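Local coordinates for amidase, hydantoinase/carbamoylase family (Burkholderia vietnamiensis, PDB 5I4M), which probably hydrolyses N-carbamoyl-L-amino acids, as a zinc-dependent amidase of the peptidase M20 family that binds two zinc ions per subunit, at residues T23-V27 with D132-E136; D80-F86 with V159-F164; A96-G102 with E138-V144; L204-F208 with A424-R428. All coordinates share one frame; numbering follows the deposited sequence. Where two conformers were deposited one is given.

Interactions 3 and 4 form the centre of this group: their centres are about 7 Å apart, and Thr-101 OG1 hydrogen-bonds Phe-208 O where strands 99-103 and 206-212 run side by side. Interaction 2 reaches the same sheet through strand 85-89, where Phe-86 packs on Val-144 of interaction 3, and Phe-164 touches Leu-204 of interaction 4. Interaction 1 lies at the surface, its centre about 29 Å from the centre of the chain, and meets interaction 4 through Leu-426, which packs on Ile-25 and Ile-135. Interactions 2 and 3 approach the active site: the Val-159 side chain is about 10 Å from bound 3-phosphoglyceric acid, and Gly-102 is about 10 Å from a zinc ion.

Interaction 1: T23-V27 with D132-E136; sequences TSIKV and DHGIE
Ile-25 and His-133 meet where the loop before helix 29-39 passes the Schellman motif that ends helix 117-132. In that motif Gly-134 leaves the helix with a positive phi of 63°, a backbone shape that glycine adopts easily. The imidazole of His-133 lies against the loop and turns one face to its backbone: Ile-25 CA stands 4.2 Å from the ring centroid and 18° off the ring normal, a CH-pi contact. At the ring edge, near its plane, CE1 comes 3.3 Å from Lys-26 O. The ring is held from its own helix, since ND1 hydrogen-bonds Ser-129 O, and this fixes which edge faces the loop. A histidine suits the place because it offers both a flat face for the passing backbone and a nitrogen for the helix end.

The two isoleucines reach toward each other tip to tip. In Ile-135, CG1 is anti to the carbonyl carbon (chi1 -66°) and carries CD1 across to Ile-25, which meets it with its CG2 branch, anti to the backbone N, and with CD1. Helix 411-429 lies alongside, with Leu-422 touching Ile-25, so branched apolar side chains fit this partly exposed seam. The CD1 methyl of Ile-135 ends 3.6 Å from Ile-25 CG2 and 3.7 Å from Ile-25 CD1.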
loop_
_atom_site.group_PDB
_atom_site.type_symbol
_atom_site.label_atom_id
_atom_site.label_comp_id
_atom_site.label_asym_id
_atom_site.label_seq_id
_atom_site.Cartn_x
_atom_site.Cartn_y
_atom_site.Cartn_z
ATOM N N THR A 23 -1.379 -15.083 -51.520
ATOM C CA THR A 23 -1.728 -15.328 -50.129
ATOM C C THR A 23 -1.679 -16.806 -49.765
ATOM O O THR A 23 -2.128 -17.175 -48.678
ATOM C CB THR A 23 -3.119 -14.762 -49.836
ATOM O OG1 THR A 23 -4.051 -15.296 -50.780
ATOM C CG2 THR A 23 -3.114 -13.248 -49.961
ATOM N N SER A 24 -1.140 -17.656 -50.646
ATOM C CA SER A 24 -1.109 -19.093 -50.374
ATOM C C SER A 24 -0.229 -19.428 -49.174
ATOM O O SER A 24 -0.449 -20.446 -48.508
ATOM C CB SER A 24 -0.631 -19.847 -51.612
ATOM O OG SER A 24 0.571 -19.289 -52.106
ATOM N N ILE A 25 0.764 -18.595 -48.882
ATOM C CA ILE A 25 1.596 -18.768 -47.699
ATOM C C ILE A 25 0.940 -17.984 -46.567
ATOM O O ILE A 25 0.998 -16.752 -46.537
ATOM C CB ILE A 25 3.030 -18.294 -47.949
ATOM C CG1 ILE A 25 3.629 -19.039 -49.143
ATOM C CG2 ILE A 25 3.881 -18.474 -46.697
ATOM C CD1 ILE A 25 5.005 -18.558 -49.514
ATOM N N LYS A 26 0.305 -18.691 -45.636
ATOM C CA LYS A 26 -0.450 -18.021 -44.588
ATOM C C LYS A 26 -0.427 -18.869 -43.327
ATOM O O LYS A 26 -0.103 -20.059 -43.359
ATOM C CB LYS A 26 -1.892 -17.736 -45.032
ATOM C CG LYS A 26 -2.645 -18.942 -45.580
ATOM C CD LYS A 26 -4.071 -18.558 -45.981
ATOM C CE LYS A 26 -4.907 -19.780 -46.336
ATOM N NZ LYS A 26 -4.440 -20.437 -47.587
ATOM N N VAL A 27 -0.761 -18.237 -42.207
ATOM C CA VAL A 27 -0.662 -18.917 -40.923
ATOM C C VAL A 27 -1.857 -19.845 -40.734
ATOM O O VAL A 27 -2.866 -19.769 -41.446
ATOM C CB VAL A 27 -0.553 -17.910 -39.763
ATOM C CG1 VAL A 27 0.661 -17.019 -39.951
ATOM C CG2 VAL A 27 -1.818 -17.081 -39.669
ATOM N N ASP A 132 5.350 -25.849 -42.318
ATOM C CA ASP A 132 4.207 -26.400 -43.043
ATOM C C ASP A 132 4.366 -26.223 -44.546
ATOM O O ASP A 132 4.022 -27.120 -45.326
ATOM C CB ASP A 132 2.911 -25.734 -42.580
ATOM C CG ASP A 132 2.491 -26.167 -41.195
ATOM O OD1 ASP A 132 3.073 -27.136 -40.670
ATOM O OD2 ASP A 132 1.569 -25.536 -40.639
ATOM N N HIS A 133 4.881 -25.074 -44.970
ATOM C CA HIS A 133 5.001 -24.769 -46.386
ATOM C C HIS A 133 6.360 -25.136 -46.954
ATOM O O HIS A 133 6.614 -24.877 -48.136
ATOM C CB HIS A 133 4.708 -23.284 -46.627
ATOM C CG HIS A 133 3.273 -22.919 -46.428
ATOM N ND1 HIS A 133 2.799 -22.369 -45.256
ATOM C CD2 HIS A 133 2.204 -23.040 -47.248
ATOM C CE1 HIS A 133 1.498 -22.162 -45.365
ATOM N NE2 HIS A 133 1.112 -22.561 -46.563
ATOM N N GLY A 134 7.231 -25.736 -46.148
ATOM C CA GLY A 134 8.524 -26.184 -46.644
ATOM C C GLY A 134 9.399 -25.055 -47.139
ATOM O O GLY A 134 10.154 -25.229 -48.105
ATOM N N ILE A 135 9.323 -23.903 -46.492
ATOM C CA ILE A 135 10.033 -22.714 -46.937
ATOM C C ILE A 135 11.417 -22.682 -46.309
ATOM O O ILE A 135 11.564 -22.765 -45.081
ATOM C CB ILE A 135 9.242 -21.448 -46.582
ATOM C CG1 ILE A 135 7.938 -21.410 -47.374
ATOM C CG2 ILE A 135 10.089 -20.196 -46.827
ATOM C CD1 ILE A 135 7.002 -20.319 -46.922
ATOM N N GLU A 136 12.431 -22.547 -47.151
ATOM C CA GLU A 136 13.790 -22.277 -46.716
ATOM C C GLU A 136 14.055 -20.787 -46.858
ATOM O O GLU A 136 13.809 -20.213 -47.924
ATOM C CB GLU A 136 14.796 -23.078 -47.539
ATOM C CG GLU A 136 16.248 -22.731 -47.257
ATOM C CD GLU A 136 17.218 -23.578 -48.072
ATOM O OE1 GLU A 136 17.380 -23.316 -49.287
ATOM O OE2 GLU A 136 17.811 -24.513 -47.492
#

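Interaction 2: D80-F86 with V159-F164; sequences DTMGNVF and VASGVF
Met-82 and Asn-84 press against Ala-160 where the type I beta turn from Asp-80 to Gly-83, leading into strand 85-89, meets helix 159-164. The active site is near: the Ala-160 side chain is about 7 Å from that of Glu-149, which binds zinc and 3-phosphoglycerate, and the Asn-84 side chain about 8 Å from that of the zinc ligand His-104. The apolar contacts centre on Met-82. Its flexible thioether chain bends at chi2 and chi3 (-64° and -63°), bringing CE to 3.9 Å from the small Ala-160 CB, while the Met-82 side chain crosses that of Val-163 at about a right angle, with Met-82 CG 4.0 Å from Val-163 CG2.

The aromatic contact joins Phe-86 to Phe-164, centroids 5.9 Å apart and planes inclined at 32°. Trp-146 packs edge-to-face on Phe-164.

No hydrogen bond joins the two segments; those of Asp-80 shape the turn and the residue after it. Asp-80 OD1 accepts from Met-82 N, forming an Asx turn, and from Asn-84 N, from opposite faces of the carboxylate plane. Asp-80 OD2 offers its syn lone pair to Asn-84 ND2 at 2.9 Å. The amide's oxygen accepts from Thr-147 N; that same Asn-84 OD1 lies 3.2 Å from Ala-160 CB.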
loop_
_atom_site.group_PDB
_atom_site.type_symbol
_atom_site.label_atom_id
_atom_site.label_comp_id
_atom_site.label_asym_id
_atom_site.label_seq_id
_atom_site.Cartn_x
_atom_site.Cartn_y
_atom_site.Cartn_z
ATOM N N ASP A 80 20.334 -16.190 -22.790
ATOM C CA ASP A 80 21.457 -15.317 -22.477
ATOM C C ASP A 80 21.476 -14.979 -20.981
ATOM O O ASP A 80 20.680 -15.489 -20.186
ATOM C CB ASP A 80 21.463 -14.076 -23.393
ATOM C CG ASP A 80 20.377 -13.037 -23.069
ATOM O OD1 ASP A 80 19.747 -13.061 -21.993
ATOM O OD2 ASP A 80 20.163 -12.141 -23.921
ATOM N N THR A 81 22.430 -14.130 -20.585
ATOM C CA THR A 81 22.653 -13.798 -19.180
ATOM C C THR A 81 21.527 -12.981 -18.557
ATOM O O THR A 81 21.483 -12.863 -17.328
ATOM C CB THR A 81 23.976 -13.044 -19.038
ATOM O OG1 THR A 81 24.030 -11.999 -20.012
ATOM C CG2 THR A 81 25.159 -13.990 -19.273
ATOM N N MET A 82 20.640 -12.392 -19.351
ATOM C CA MET A 82 19.444 -11.746 -18.823
ATOM C C MET A 82 18.222 -12.644 -18.920
ATOM O O MET A 82 17.106 -12.175 -18.692
ATOM C CB MET A 82 19.168 -10.429 -19.549
ATOM C CG MET A 82 20.073 -9.268 -19.093
ATOM S SD MET A 82 19.822 -8.805 -17.359
ATOM C CE MET A 82 18.118 -8.264 -17.387
ATOM N N GLY A 83 18.405 -13.914 -19.271
ATOM C CA GLY A 83 17.275 -14.817 -19.373
ATOM C C GLY A 83 16.469 -14.706 -20.648
ATOM O O GLY A 83 15.433 -15.375 -20.764
ATOM N N ASN A 84 16.899 -13.885 -21.603
ATOM C CA ASN A 84 16.225 -13.838 -22.890
ATOM C C ASN A 84 16.393 -15.180 -23.591
ATOM O O ASN A 84 17.469 -15.788 -23.557
ATOM C CB ASN A 84 16.789 -12.721 -23.775
ATOM C CG ASN A 84 16.733 -11.351 -23.121
ATOM O OD1 ASN A 84 15.715 -10.957 -22.559
ATOM N ND2 ASN A 84 17.838 -10.597 -23.218
ATOM N N VAL A 85 15.322 -15.647 -24.228
ATOM C CA VAL A 85 15.284 -16.980 -24.835
ATOM C C VAL A 85 15.244 -16.813 -26.347
ATOM O O VAL A 85 14.331 -16.169 -26.876
ATOM C CB VAL A 85 14.067 -17.784 -24.357
ATOM C CG1 VAL A 85 14.089 -19.183 -24.970
ATOM C CG2 VAL A 85 14.002 -17.825 -22.839
ATOM N N PHE A 86 16.201 -17.431 -27.046
ATOM C CA PHE A 86 16.323 -17.318 -28.496
ATOM C C PHE A 86 16.038 -18.674 -29.127
ATOM O O PHE A 86 16.795 -19.630 -28.933
ATOM C CB PHE A 86 17.706 -16.798 -28.872
ATOM C CG PHE A 86 18.008 -15.453 -28.266
ATOM C CD1 PHE A 86 18.546 -15.352 -26.989
ATOM C CD2 PHE A 86 17.716 -14.292 -28.962
ATOM C CE1 PHE A 86 18.807 -14.103 -26.424
ATOM C CE2 PHE A 86 17.964 -13.042 -28.402
ATOM C CZ PHE A 86 18.511 -12.948 -27.141
ATOM N N VAL A 159 14.153 -3.864 -19.598
ATOM C CA VAL A 159 15.561 -3.759 -19.228
ATOM C C VAL A 159 16.382 -4.827 -19.942
ATOM O O VAL A 159 17.537 -4.589 -20.309
ATOM C CB VAL A 159 15.722 -3.823 -17.695
ATOM C CG1 VAL A 159 17.178 -4.003 -17.308
ATOM C CG2 VAL A 159 15.207 -2.533 -17.083
ATOM N N ALA A 160 15.805 -6.004 -20.182
ATOM C CA ALA A 160 16.594 -7.083 -20.770
ATOM C C ALA A 160 16.887 -6.824 -22.244
ATOM O O ALA A 160 17.994 -7.117 -22.717
ATOM C CB ALA A 160 15.883 -8.425 -20.576
ATOM N N SER A 161 15.915 -6.278 -22.994
ATOM C CA SER A 161 16.235 -5.844 -24.347
ATOM C C SER A 161 17.108 -4.597 -24.322
ATOM O O SER A 161 17.908 -4.390 -25.238
ATOM C CB SER A 161 14.965 -5.609 -25.167
ATOM O OG SER A 161 14.055 -4.744 -24.508
ATOM N N GLY A 162 16.985 -3.769 -23.278
ATOM C CA GLY A 162 17.912 -2.653 -23.124
ATOM C C GLY A 162 19.352 -3.106 -22.942
ATOM O O GLY A 162 20.275 -2.498 -23.483
ATOM N N VAL A 163 19.569 -4.164 -22.164
ATOM C CA VAL A 163 20.919 -4.714 -22.049
ATOM C C VAL A 163 21.382 -5.235 -23.403
ATOM O O VAL A 163 22.512 -4.976 -23.844
ATOM C CB VAL A 163 20.970 -5.831 -20.992
ATOM C CG1 VAL A 163 22.367 -6.436 -20.978
ATOM C CG2 VAL A 163 20.590 -5.308 -19.614
ATOM N N PHE A 164 20.507 -5.988 -24.077
ATOM C CA PHE A 164 20.834 -6.543 -25.391
ATOM C C PHE A 164 21.271 -5.449 -26.351
ATOM O O PHE A 164 22.292 -5.584 -27.044
ATOM C CB PHE A 164 19.619 -7.297 -25.952
ATOM C CG PHE A 164 19.909 -8.037 -27.238
ATOM C CD1 PHE A 164 19.899 -7.369 -28.458
ATOM C CD2 PHE A 164 20.198 -9.391 -27.221
ATOM C CE1 PHE A 164 20.182 -8.039 -29.646
ATOM C CE2 PHE A 164 20.484 -10.070 -28.400
ATOM C CZ PHE A 164 20.472 -9.389 -29.617
#

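Interaction 3: A96-G102 with E138-V144; sequences AAPVVTG and EHPVEVV
A chi1 of -61°, with CG anti to the carbonyl carbon, brings the ring of His-139 beside the backbone of Ala-97, just before two parallel strands begin to pair. There ND1 donates to Ala-97 O at 2.8 Å, the acceptor lying near the ring plane and the donor in the carbonyl plane. The histidine thus supplies a bond ahead of the regular pairing, where Pro-140 has no N-H to give. Within the paired strands, Glu-142 also has CG anti to the carbonyl carbon, and its chain runs extended beyond CG across the ring of Pro-98, with OE1 3.8 Å from Pro-98 CG. Its carboxylate is paired with Arg-202 and Arg-88, so a buried acid is matched by two bases.

Pairing proper starts with Val-99 N to Pro-140 O, 2.9 Å. It continues with Glu-142 N to Val-99 O and Thr-101 N to Glu-142 O, and closes with Val-144 N to Thr-101 O at 2.8 Å. Val-100 CG1 lies beside Glu-142 CB on one face; on the other, Thr-101 CG2 lies beside Val-143 CG2 at 4.1 Å. Beta-branched residues suit these extended strands. Gly-102 has a phi of 143°, and Val-144 O lies 3.2 Å from its CA, in the space a CB would need.

The strands belong to a beta-alpha-beta unit with helix 117-132, whose Ile-127 touches Val-141 and Val-143. Helix 411-429 packs on that same face; strand 206-212 pairs in parallel with strand 99-103, and strand 85-89 runs antiparallel to strand 141-145.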
loop_
_atom_site.group_PDB
_atom_site.type_symbol
_atom_site.label_atom_id
_atom_site.label_comp_id
_atom_site.label_asym_id
_atom_site.label_seq_id
_atom_site.Cartn_x
_atom_site.Cartn_y
_atom_site.Cartn_z
ATOM N N ALA A 96 24.542 -16.267 -41.508
ATOM C CA ALA A 96 23.829 -15.035 -41.812
ATOM C C ALA A 96 23.193 -14.474 -40.548
ATOM O O ALA A 96 22.821 -15.213 -39.630
ATOM C CB ALA A 96 22.762 -15.277 -42.881
ATOM N N ALA A 97 23.094 -13.152 -40.496
ATOM C CA ALA A 97 22.428 -12.503 -39.383
ATOM C C ALA A 97 20.938 -12.838 -39.411
ATOM O O ALA A 97 20.340 -12.928 -40.489
ATOM C CB ALA A 97 22.633 -10.988 -39.442
ATOM N N PRO A 98 20.316 -13.048 -38.256
ATOM C CA PRO A 98 18.927 -13.507 -38.245
ATOM C C PRO A 98 17.936 -12.370 -38.418
ATOM O O PRO A 98 18.213 -11.210 -38.107
ATOM C CB PRO A 98 18.781 -14.135 -36.852
ATOM C CG PRO A 98 19.720 -13.313 -35.999
ATOM C CD PRO A 98 20.907 -13.030 -36.905
ATOM N N VAL A 99 16.765 -12.725 -38.935
ATOM C CA VAL A 99 15.583 -11.882 -38.829
ATOM C C VAL A 99 14.828 -12.355 -37.598
ATOM O O VAL A 99 14.474 -13.533 -37.500
ATOM C CB VAL A 99 14.710 -11.966 -40.088
ATOM C CG1 VAL A 99 13.419 -11.200 -39.873
ATOM C CG2 VAL A 99 15.474 -11.406 -41.286
ATOM N N VAL A 100 14.618 -11.462 -36.639
ATOM C CA VAL A 100 14.092 -11.903 -35.355
ATOM C C VAL A 100 12.713 -11.308 -35.132
ATOM O O VAL A 100 12.362 -10.249 -35.659
ATOM C CB VAL A 100 15.019 -11.560 -34.173
ATOM C CG1 VAL A 100 16.467 -11.970 -34.486
ATOM C CG2 VAL A 100 14.921 -10.103 -33.832
ATOM N N THR A 101 11.920 -12.027 -34.350
ATOM C CA THR A 101 10.649 -11.525 -33.873
ATOM C C THR A 101 10.512 -11.970 -32.431
ATOM O O THR A 101 11.310 -12.758 -31.926
ATOM C CB THR A 101 9.475 -12.041 -34.716
ATOM O OG1 THR A 101 8.296 -11.302 -34.392
ATOM C CG2 THR A 101 9.227 -13.525 -34.441
ATOM N N GLY A 102 9.483 -11.478 -31.768
ATOM C CA GLY A 102 9.303 -11.900 -30.404
ATOM C C GLY A 102 8.799 -10.789 -29.524
ATOM O O GLY A 102 8.575 -9.660 -29.978
ATOM N N GLU A 138 16.827 -17.459 -46.500
ATOM C CA GLU A 138 18.254 -17.181 -46.643
ATOM C C GLU A 138 18.884 -16.882 -45.285
ATOM O O GLU A 138 19.888 -17.495 -44.899
ATOM C CB GLU A 138 18.459 -16.013 -47.606
ATOM C CG GLU A 138 19.911 -15.739 -47.952
ATOM C CD GLU A 138 20.396 -16.540 -49.155
ATOM O OE1 GLU A 138 21.458 -16.172 -49.708
ATOM O OE2 GLU A 138 19.714 -17.518 -49.549
ATOM N N HIS A 139 18.312 -15.953 -44.559
ATOM C CA HIS A 139 18.720 -15.653 -43.202
ATOM C C HIS A 139 18.025 -16.604 -42.229
ATOM O O HIS A 139 16.869 -16.972 -42.443
ATOM C CB HIS A 139 18.355 -14.210 -42.831
ATOM C CG HIS A 139 19.017 -13.172 -43.683
ATOM N ND1 HIS A 139 20.095 -12.430 -43.246
ATOM C CD2 HIS A 139 18.747 -12.741 -44.937
ATOM C CE1 HIS A 139 20.460 -11.587 -44.198
ATOM N NE2 HIS A 139 19.660 -11.757 -45.235
ATOM N N PRO A 140 18.685 -16.984 -41.138
ATOM C CA PRO A 140 17.968 -17.682 -40.073
ATOM C C PRO A 140 16.876 -16.783 -39.518
ATOM O O PRO A 140 16.919 -15.557 -39.639
ATOM C CB PRO A 140 19.056 -17.960 -39.028
ATOM C CG PRO A 140 20.096 -16.913 -39.283
ATOM C CD PRO A 140 20.085 -16.709 -40.772
ATOM N N VAL A 141 15.879 -17.418 -38.913
ATOM C CA VAL A 141 14.759 -16.729 -38.288
ATOM C C VAL A 141 14.746 -17.109 -36.815
ATOM O O VAL A 141 14.990 -18.269 -36.469
ATOM C CB VAL A 141 13.430 -17.101 -38.981
ATOM C CG1 VAL A 141 12.241 -16.693 -38.134
ATOM C CG2 VAL A 141 13.358 -16.463 -40.383
ATOM N N GLU A 142 14.506 -16.132 -35.942
ATOM C CA GLU A 142 14.468 -16.409 -34.513
ATOM C C GLU A 142 13.212 -15.830 -33.884
ATOM O O GLU A 142 12.731 -14.773 -34.293
ATOM C CB GLU A 142 15.698 -15.818 -33.791
ATOM C CG GLU A 142 17.023 -16.451 -34.188
ATOM C CD GLU A 142 18.189 -15.934 -33.357
ATOM O OE1 GLU A 142 19.345 -16.281 -33.663
ATOM O OE2 GLU A 142 17.950 -15.171 -32.400
ATOM N N VAL A 143 12.680 -16.532 -32.880
ATOM C CA VAL A 143 11.646 -16.010 -31.987
ATOM C C VAL A 143 12.273 -15.828 -30.614
ATOM O O VAL A 143 12.965 -16.728 -30.127
ATOM C CB VAL A 143 10.434 -16.955 -31.902
ATOM C CG1 VAL A 143 9.305 -16.306 -31.100
ATOM C CG2 VAL A 143 9.975 -17.339 -33.288
ATOM N N VAL A 144 12.033 -14.674 -29.989
ATOM C CA VAL A 144 12.678 -14.325 -28.730
ATOM C C VAL A 144 11.614 -14.114 -27.662
ATOM O O VAL A 144 10.556 -13.532 -27.931
ATOM C CB VAL A 144 13.564 -13.066 -28.878
ATOM C CG1 VAL A 144 14.325 -12.789 -27.588
ATOM C CG2 VAL A 144 14.564 -13.244 -30.034
#

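Interaction 4: L204-F208 with A424-R428; sequences LHAAF and AMLSR
Strand 206-212 of the central sheet is backed here by helix 411-429; over residues 206-208 and 424-428 the axes run antiparallel (176°) and approach to 9.2 Å. Phe-208 fills much of the gap. Its CG is anti to the carbonyl carbon (chi1 -63°), and the ring stands between strand and helix with Ala-424 CB over one face, 4.1 Å from the centroid, in a CH-pi contact. A small alanine allows the helix to come this near a phenyl ring. Met-425 slides past the phenylalanine in the opposite direction, its CG 4.0 Å from Phe-208 CD2.

Arg-428 comes to the ring by its edge: CG lies in the ring plane, 3.7 Å from Phe-208 CZ. Bends at chi2 and chi3 then carry CD to 3.8 Å from Ala-206 CB. The long aliphatic part of arginine thus packs like an apolar residue. His-205 NE2 hydrogen-bonds Glu-431 OE1, while Arg-428 NE forms a salt bridge with Glu-431 OE2.

Cys-355 and Val-359 of helix 353-365 also touch Phe-208. The same strand carries the zinc ligand His-211, its side chain about 10 Å from that of Phe-208. Helices packed on a mixed central sheet whose inner strands, such as 99-103 and 206-212, run parallel are characteristic of the catalytic domain of M20 peptidases.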
loop_
_atom_site.group_PDB
_atom_site.type_symbol
_atom_site.label_atom_id
_atom_site.label_comp_id
_atom_site.label_asym_id
_atom_site.label_seq_id
_atom_site.Cartn_x
_atom_site.Cartn_y
_atom_site.Cartn_z
ATOM N N LEU A 204 21.795 -8.267 -35.810
ATOM C CA LEU A 204 20.504 -8.713 -36.308
ATOM C C LEU A 204 20.274 -8.104 -37.682
ATOM O O LEU A 204 20.547 -6.921 -37.897
ATOM C CB LEU A 204 19.374 -8.304 -35.359
ATOM C CG LEU A 204 19.568 -8.687 -33.886
ATOM C CD1 LEU A 204 18.411 -8.179 -33.020
ATOM C CD2 LEU A 204 19.736 -10.195 -33.732
ATOM N N HIS A 205 19.772 -8.915 -38.611
ATOM C CA HIS A 205 19.481 -8.404 -39.945
ATOM C C HIS A 205 18.269 -7.481 -39.925
ATOM O O HIS A 205 18.279 -6.416 -40.558
ATOM C CB HIS A 205 19.253 -9.563 -40.913
ATOM C CG HIS A 205 19.003 -9.128 -42.320
ATOM N ND1 HIS A 205 19.931 -8.422 -43.054
ATOM C CD2 HIS A 205 17.929 -9.292 -43.126
ATOM C CE1 HIS A 205 19.439 -8.173 -44.255
ATOM N NE2 HIS A 205 18.225 -8.689 -44.323
ATOM N N ALA A 206 17.219 -7.875 -39.205
ATOM C CA ALA A 206 16.001 -7.088 -39.064
ATOM C C ALA A 206 15.205 -7.674 -37.914
ATOM O O ALA A 206 15.384 -8.838 -37.552
ATOM C CB ALA A 206 15.163 -7.084 -40.345
ATOM N N ALA A 207 14.315 -6.857 -37.350
ATOM C CA ALA A 207 13.488 -7.282 -36.228
ATOM C C ALA A 207 12.076 -6.749 -36.416
ATOM O O ALA A 207 11.889 -5.630 -36.901
ATOM C CB ALA A 207 14.064 -6.794 -34.895
ATOM N N PHE A 208 11.083 -7.572 -36.076
ATOM C CA PHE A 208 9.684 -7.174 -36.097
ATOM C C PHE A 208 9.032 -7.686 -34.822
ATOM O O PHE A 208 9.284 -8.820 -34.420
ATOM C CB PHE A 208 8.922 -7.757 -37.301
ATOM C CG PHE A 208 9.428 -7.301 -38.636
ATOM C CD1 PHE A 208 8.909 -6.165 -39.236
ATOM C CD2 PHE A 208 10.405 -8.021 -39.303
ATOM C CE1 PHE A 208 9.374 -5.740 -40.472
ATOM C CE2 PHE A 208 10.868 -7.617 -40.536
ATOM C CZ PHE A 208 10.352 -6.469 -41.126
ATOM N N ALA A 424 6.109 -9.967 -43.611
ATOM C CA ALA A 424 7.152 -8.976 -43.377
ATOM C C ALA A 424 8.469 -9.657 -43.041
ATOM O O ALA A 424 9.531 -9.257 -43.533
ATOM C CB ALA A 424 6.735 -8.024 -42.259
ATOM N N MET A 425 8.418 -10.692 -42.205
ATOM C CA MET A 425 9.629 -11.439 -41.882
ATOM C C MET A 425 10.161 -12.164 -43.108
ATOM O O MET A 425 11.369 -12.138 -43.380
ATOM C CB MET A 425 9.355 -12.428 -40.750
ATOM C CG MET A 425 9.086 -11.764 -39.413
ATOM S SD MET A 425 8.921 -13.010 -38.124
ATOM C CE MET A 425 10.593 -13.657 -38.056
ATOM N N LEU A 426 9.273 -12.820 -43.861
ATOM C CA LEU A 426 9.706 -13.501 -45.081
ATOM C C LEU A 426 10.385 -12.537 -46.036
ATOM O O LEU A 426 11.410 -12.866 -46.645
ATOM C CB LEU A 426 8.516 -14.156 -45.773
ATOM C CG LEU A 426 8.264 -15.621 -45.465
ATOM C CD1 LEU A 426 6.995 -16.058 -46.174
ATOM C CD2 LEU A 426 9.457 -16.463 -45.900
ATOM N N SER A 427 9.818 -11.342 -46.185
ATOM C CA SER A 427 10.388 -10.362 -47.097
ATOM C C SER A 427 11.849 -10.084 -46.765
ATOM O O SER A 427 12.699 -10.026 -47.660
ATOM C CB SER A 427 9.562 -9.080 -47.045
ATOM O OG SER A 427 10.040 -8.130 -47.975
ATOM N N ARG A 428 12.172 -9.933 -45.484
ATOM C CA ARG A 428 13.544 -9.610 -45.130
ATOM C C ARG A 428 14.429 -10.846 -45.008
ATOM O O ARG A 428 15.625 -10.776 -45.323
ATOM C CB ARG A 428 13.559 -8.814 -43.826
ATOM C CG ARG A 428 12.575 -7.648 -43.861
ATOM C CD ARG A 428 13.242 -6.335 -43.575
ATOM N NE ARG A 428 14.424 -6.110 -44.397
ATOM C CZ ARG A 428 15.289 -5.122 -44.186
ATOM N NH1 ARG A 428 15.099 -4.269 -43.184
ATOM N NH2 ARG A 428 16.347 -4.982 -44.973
#